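Local atomic coordinates of alpha-1,2-Mannosidase (Trichoderma reesei, PDB entry 1HCU), a protein that probably trims alpha-1,2-linked mannose residues from high-mannose N-glycans, as a calcium-dependent glycosidase of family 47. Residues Trp240-Lys253 and Leu308-Leu322. Residues are numbered along the deposited sequence; the frame is centred on the assembly and turned at random.
Sequences WSGLMDSFYEYLIK and LASFGGGNFILGGIL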
loop_
_atom_site.group_PDB
_atom_site.type_symbol
_atom_site.label_atom_id
_atom_site.label_comp_id
_atom_site.label_asym_id
_atom_site.label_seq_id
_atom_site.Cartn_x
_atom_site.Cartn_y
_atom_site.Cartn_z
ATOM N N TRP A 240 -7.601 4.399 9.896
ATOM C CA TRP A 240 -6.854 3.379 9.180
ATOM C C TRP A 240 -6.723 3.770 7.707
ATOM O O TRP A 240 -6.556 2.918 6.836
ATOM C CB TRP A 240 -7.513 2.002 9.324
ATOM C CG TRP A 240 -7.219 1.369 10.658
ATOM C CD1 TRP A 240 -7.704 1.759 11.873
ATOM C CD2 TRP A 240 -6.317 0.286 10.915
ATOM N NE1 TRP A 240 -7.158 0.992 12.873
ATOM C CE2 TRP A 240 -6.303 0.080 12.319
ATOM C CE3 TRP A 240 -5.515 -0.527 10.100
ATOM C CZ2 TRP A 240 -5.519 -0.909 12.928
ATOM C CZ3 TRP A 240 -4.730 -1.515 10.705
ATOM C CH2 TRP A 240 -4.738 -1.696 12.107
ATOM N N SER A 241 -6.793 5.069 7.428
ATOM C CA SER A 241 -6.661 5.537 6.054
ATOM C C SER A 241 -5.541 6.574 5.910
ATOM O O SER A 241 -4.528 6.498 6.601
ATOM C CB SER A 241 -7.995 6.108 5.540
ATOM O OG SER A 241 -8.369 7.264 6.258
ATOM N N GLY A 242 -5.722 7.526 5.001
ATOM C CA GLY A 242 -4.707 8.540 4.769
ATOM C C GLY A 242 -4.073 9.148 6.007
ATOM O O GLY A 242 -4.756 9.433 6.991
ATOM N N LEU A 243 -2.756 9.333 5.953
ATOM C CA LEU A 243 -1.993 9.927 7.048
ATOM C C LEU A 243 -1.668 9.030 8.239
ATOM O O LEU A 243 -0.904 9.442 9.116
ATOM C CB LEU A 243 -2.708 11.174 7.574
ATOM C CG LEU A 243 -2.994 12.288 6.575
ATOM C CD1 LEU A 243 -3.783 13.366 7.296
ATOM C CD2 LEU A 243 -1.691 12.841 5.990
ATOM N N MET A 244 -2.226 7.820 8.288
ATOM C CA MET A 244 -1.959 6.925 9.414
ATOM C C MET A 244 -1.877 5.446 9.046
ATOM O O MET A 244 -1.074 4.705 9.618
ATOM C CB MET A 244 -3.031 7.127 10.502
ATOM C CG MET A 244 -2.866 6.261 11.755
ATOM S SD MET A 244 -4.010 6.763 13.104
ATOM C CE MET A 244 -3.168 8.245 13.731
ATOM N N ASP A 245 -2.695 5.021 8.085
ATOM C CA ASP A 245 -2.748 3.620 7.663
ATOM C C ASP A 245 -1.464 2.788 7.703
ATOM O O ASP A 245 -1.352 1.847 8.491
ATOM C CB ASP A 245 -3.342 3.508 6.254
ATOM C CG ASP A 245 -2.712 4.492 5.263
ATOM O OD1 ASP A 245 -1.571 4.968 5.490
ATOM O OD2 ASP A 245 -3.372 4.777 4.243
ATOM N N SER A 246 -0.496 3.119 6.855
ATOM C CA SER A 246 0.724 2.322 6.794
ATOM C C SER A 246 1.558 2.234 8.077
ATOM O O SER A 246 2.425 1.372 8.180
ATOM C CB SER A 246 1.590 2.755 5.592
ATOM O OG SER A 246 1.769 4.160 5.514
ATOM N N PHE A 247 1.293 3.104 9.054
ATOM C CA PHE A 247 2.018 3.058 10.328
ATOM C C PHE A 247 1.654 1.787 11.107
ATOM O O PHE A 247 2.536 1.054 11.555
ATOM C CB PHE A 247 1.702 4.279 11.198
ATOM C CG PHE A 247 2.032 4.072 12.650
ATOM C CD1 PHE A 247 1.026 3.836 13.576
ATOM C CD2 PHE A 247 3.357 4.012 13.068
ATOM C CE1 PHE A 247 1.334 3.528 14.907
ATOM C CE2 PHE A 247 3.677 3.706 14.388
ATOM C CZ PHE A 247 2.665 3.461 15.311
ATOM N N TYR A 248 0.354 1.551 11.277
ATOM C CA TYR A 248 -0.133 0.360 11.970
ATOM C C TYR A 248 0.292 -0.879 11.190
ATOM O O TYR A 248 0.668 -1.893 11.780
ATOM C CB TYR A 248 -1.664 0.383 12.085
ATOM C CG TYR A 248 -2.183 1.448 13.022
ATOM C CD1 TYR A 248 -3.227 2.292 12.644
ATOM C CD2 TYR A 248 -1.610 1.631 14.275
ATOM C CE1 TYR A 248 -3.678 3.295 13.491
ATOM C CE2 TYR A 248 -2.052 2.625 15.128
ATOM C CZ TYR A 248 -3.082 3.456 14.730
ATOM O OH TYR A 248 -3.501 4.459 15.571
ATOM N N GLU A 249 0.237 -0.778 9.863
ATOM C CA GLU A 249 0.613 -1.876 8.971
ATOM C C GLU A 249 2.050 -2.350 9.209
ATOM O O GLU A 249 2.296 -3.548 9.375
ATOM C CB GLU A 249 0.456 -1.437 7.497
ATOM C CG GLU A 249 0.749 -2.509 6.427
ATOM C CD GLU A 249 0.726 -1.947 4.993
ATOM O OE1 GLU A 249 1.096 -2.679 4.041
ATOM O OE2 GLU A 249 0.336 -0.772 4.817
ATOM N N TYR A 250 3.000 -1.419 9.216
ATOM C CA TYR A 250 4.404 -1.782 9.392
ATOM C C TYR A 250 4.753 -2.299 10.781
ATOM O O TYR A 250 5.772 -2.963 10.963
ATOM C CB TYR A 250 5.322 -0.605 9.026
ATOM C CG TYR A 250 5.655 -0.509 7.543
ATOM C CD1 TYR A 250 6.580 0.432 7.071
ATOM C CD2 TYR A 250 5.023 -1.327 6.610
ATOM C CE1 TYR A 250 6.856 0.559 5.700
ATOM C CE2 TYR A 250 5.295 -1.208 5.236
ATOM C CZ TYR A 250 6.202 -0.265 4.791
ATOM O OH TYR A 250 6.411 -0.129 3.439
ATOM N N LEU A 251 3.906 -2.005 11.758
ATOM C CA LEU A 251 4.134 -2.467 13.114
ATOM C C LEU A 251 4.171 -3.996 13.156
ATOM O O LEU A 251 5.122 -4.593 13.673
ATOM C CB LEU A 251 3.028 -1.952 14.026
ATOM C CG LEU A 251 3.347 -0.943 15.135
ATOM C CD1 LEU A 251 4.410 0.047 14.750
ATOM C CD2 LEU A 251 2.052 -0.238 15.471
ATOM N N ILE A 252 3.143 -4.630 12.602
ATOM C CA ILE A 252 3.087 -6.086 12.592
ATOM C C ILE A 252 4.028 -6.657 11.528
ATOM O O ILE A 252 4.555 -7.761 11.688
ATOM C CB ILE A 252 1.643 -6.586 12.333
ATOM C CG1 ILE A 252 1.561 -8.107 12.507
ATOM C CG2 ILE A 252 1.202 -6.184 10.942
ATOM C CD1 ILE A 252 1.845 -8.587 13.912
ATOM N N LYS A 253 4.258 -5.910 10.451
ATOM C CA LYS A 253 5.142 -6.406 9.403
ATOM C C LYS A 253 6.602 -6.475 9.844
ATOM O O LYS A 253 7.358 -7.321 9.366
ATOM C CB LYS A 253 4.988 -5.577 8.123
ATOM C CG LYS A 253 3.693 -5.900 7.381
ATOM C CD LYS A 253 3.627 -5.258 6.003
ATOM C CE LYS A 253 2.367 -5.688 5.259
ATOM N NZ LYS A 253 2.300 -5.081 3.890
ATOM N N LEU A 308 -8.748 3.462 0.800
ATOM C CA LEU A 308 -7.445 3.304 1.463
ATOM C C LEU A 308 -7.556 2.392 2.679
ATOM O O LEU A 308 -6.702 1.530 2.896
ATOM C CB LEU A 308 -6.868 4.665 1.897
ATOM C CG LEU A 308 -6.366 5.622 0.808
ATOM C CD1 LEU A 308 -5.918 6.937 1.442
ATOM C CD2 LEU A 308 -5.210 4.979 0.042
ATOM N N ALA A 309 -8.614 2.575 3.465
ATOM C CA ALA A 309 -8.808 1.758 4.664
ATOM C C ALA A 309 -9.158 0.302 4.362
ATOM O O ALA A 309 -9.140 -0.535 5.263
ATOM C CB ALA A 309 -9.888 2.366 5.543
ATOM N N SER A 310 -9.466 -0.015 3.108
ATOM C CA SER A 310 -9.831 -1.389 2.797
ATOM C C SER A 310 -8.654 -2.362 2.888
ATOM O O SER A 310 -8.841 -3.573 2.788
ATOM C CB SER A 310 -10.482 -1.479 1.412
ATOM O OG SER A 310 -9.547 -1.219 0.384
ATOM N N PHE A 311 -7.447 -1.841 3.083
ATOM C CA PHE A 311 -6.258 -2.691 3.185
ATOM C C PHE A 311 -6.255 -3.339 4.574
ATOM O O PHE A 311 -5.573 -4.334 4.811
ATOM C CB PHE A 311 -4.984 -1.851 3.031
ATOM C CG PHE A 311 -4.422 -1.371 4.345
ATOM C CD1 PHE A 311 -3.369 -2.048 4.951
ATOM C CD2 PHE A 311 -5.006 -0.303 5.018
ATOM C CE1 PHE A 311 -2.909 -1.673 6.212
ATOM C CE2 PHE A 311 -4.561 0.079 6.276
ATOM C CZ PHE A 311 -3.508 -0.608 6.876
ATOM N N GLY A 312 -7.021 -2.748 5.485
ATOM C CA GLY A 312 -7.102 -3.248 6.847
ATOM C C GLY A 312 -7.367 -4.736 6.965
ATOM O O GLY A 312 -6.724 -5.418 7.765
ATOM N N GLY A 313 -8.306 -5.242 6.170
ATOM C CA GLY A 313 -8.641 -6.654 6.230
ATOM C C GLY A 313 -7.444 -7.578 6.145
ATOM O O GLY A 313 -7.306 -8.526 6.928
ATOM N N GLY A 314 -6.573 -7.302 5.187
ATOM C CA GLY A 314 -5.391 -8.119 5.020
ATOM C C GLY A 314 -4.438 -7.963 6.187
ATOM O O GLY A 314 -3.778 -8.929 6.585
ATOM N N ASN A 315 -4.369 -6.763 6.754
ATOM C CA ASN A 315 -3.456 -6.545 7.867
ATOM C C ASN A 315 -3.854 -7.336 9.114
ATOM O O ASN A 315 -2.995 -7.954 9.747
ATOM C CB ASN A 315 -3.342 -5.055 8.205
ATOM C CG ASN A 315 -2.072 -4.739 8.962
ATOM O OD1 ASN A 315 -0.972 -5.043 8.494
ATOM N ND2 ASN A 315 -2.208 -4.132 10.131
ATOM N N PHE A 316 -5.142 -7.318 9.467
ATOM C CA PHE A 316 -5.617 -8.067 10.630
ATOM C C PHE A 316 -5.383 -9.558 10.418
ATOM O O PHE A 316 -5.027 -10.282 11.353
ATOM C CB PHE A 316 -7.111 -7.813 10.886
ATOM C CG PHE A 316 -7.377 -6.644 11.795
ATOM C CD1 PHE A 316 -7.357 -5.341 11.306
ATOM C CD2 PHE A 316 -7.593 -6.848 13.153
ATOM C CE1 PHE A 316 -7.548 -4.259 12.158
ATOM C CE2 PHE A 316 -7.787 -5.770 14.021
ATOM C CZ PHE A 316 -7.763 -4.471 13.520
ATOM N N ILE A 317 -5.593 -10.001 9.180
ATOM C CA ILE A 317 -5.383 -11.393 8.810
ATOM C C ILE A 317 -3.911 -11.716 9.007
ATOM O O ILE A 317 -3.579 -12.715 9.659
ATOM C CB ILE A 317 -5.791 -11.656 7.332
ATOM C CG1 ILE A 317 -7.315 -11.663 7.215
ATOM C CG2 ILE A 317 -5.217 -12.981 6.846
ATOM C CD1 ILE A 317 -7.828 -11.624 5.799
ATOM N N LEU A 318 -3.030 -10.869 8.471
ATOM C CA LEU A 318 -1.594 -11.098 8.624
ATOM C C LEU A 318 -1.231 -11.246 10.094
ATOM O O LEU A 318 -0.506 -12.171 10.476
ATOM C CB LEU A 318 -0.791 -9.953 8.026
ATOM C CG LEU A 318 0.726 -10.065 8.205
ATOM C CD1 LEU A 318 1.228 -11.429 7.719
ATOM C CD2 LEU A 318 1.392 -8.951 7.433
ATOM N N GLY A 319 -1.744 -10.328 10.912
ATOM C CA GLY A 319 -1.492 -10.361 12.343
ATOM C C GLY A 319 -2.006 -11.639 12.980
ATOM O O GLY A 319 -1.370 -12.184 13.870
ATOM N N GLY A 320 -3.160 -12.114 12.520
ATOM C CA GLY A 320 -3.733 -13.341 13.053
ATOM C C GLY A 320 -2.878 -14.554 12.724
ATOM O O GLY A 320 -2.795 -15.501 13.507
ATOM N N ILE A 321 -2.241 -14.532 11.557
ATOM C CA ILE A 321 -1.371 -15.628 11.143
ATOM C C ILE A 321 -0.125 -15.630 12.027
ATOM O O ILE A 321 0.158 -16.612 12.702
ATOM C CB ILE A 321 -0.930 -15.465 9.670
ATOM C CG1 ILE A 321 -2.136 -15.605 8.750
ATOM C CG2 ILE A 321 0.107 -16.521 9.301
ATOM C CD1 ILE A 321 -1.810 -15.342 7.312
ATOM N N LEU A 322 0.604 -14.517 12.023
ATOM C CA LEU A 322 1.823 -14.381 12.816
ATOM C C LEU A 322 1.620 -14.587 14.312
ATOM O O LEU A 322 2.545 -14.993 15.010
ATOM C CB LEU A 322 2.452 -13.006 12.590
ATOM C CG LEU A 322 3.371 -12.760 11.388
ATOM C CD1 LEU A 322 2.913 -13.539 10.182
ATOM C CD2 LEU A 322 3.397 -11.262 11.090
HETATM O O HOH W 1 -3.848 2.032 2.815
#
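Two helices of the family 47 (alpha/alpha) barrel meet here, their N-terminal ends near the predicted catalytic residues D245 and E393, with the outer end of the F311 ring against D245 and E249, one helical turn apart. CE2 of F311 lies 3.6 Å from D245 CB, its CE1 3.6 Å from E249 CB, and the W240 carbonyl oxygen reaches the ring edge in plane. The W240 indole extends forward along helix 312-322, from A309 past N315 to F316: it has Y248 CD1 over the centre of one face and F316 CE1, 3.8 Å from W240 CH2, toward the rim of the other. Helices 245-253 and 312-322 run nearly parallel, at 20° with axes 9.9 Å apart, and N315 fills the space between them, its amide lying against E249 CA and I252 CG2. Farther along, I252 CG1 packs on the bare backbone of G319, 3.8 Å from its CA, and on L322 CD2. D245 is joined to L308 O by one water that donates to both, 3.1 Å from D245 OD2. With its chain extended, E249 sends OE1 to K253 NZ in a 2.7 Å salt bridge, while OE2 hydrogen-bonds OG1 of T485, a calcium-binding residue; the calcium ion lies about 4 Å from the nearest atom of the E249 side chain. K253 NZ also hydrogen-bonds F483 O.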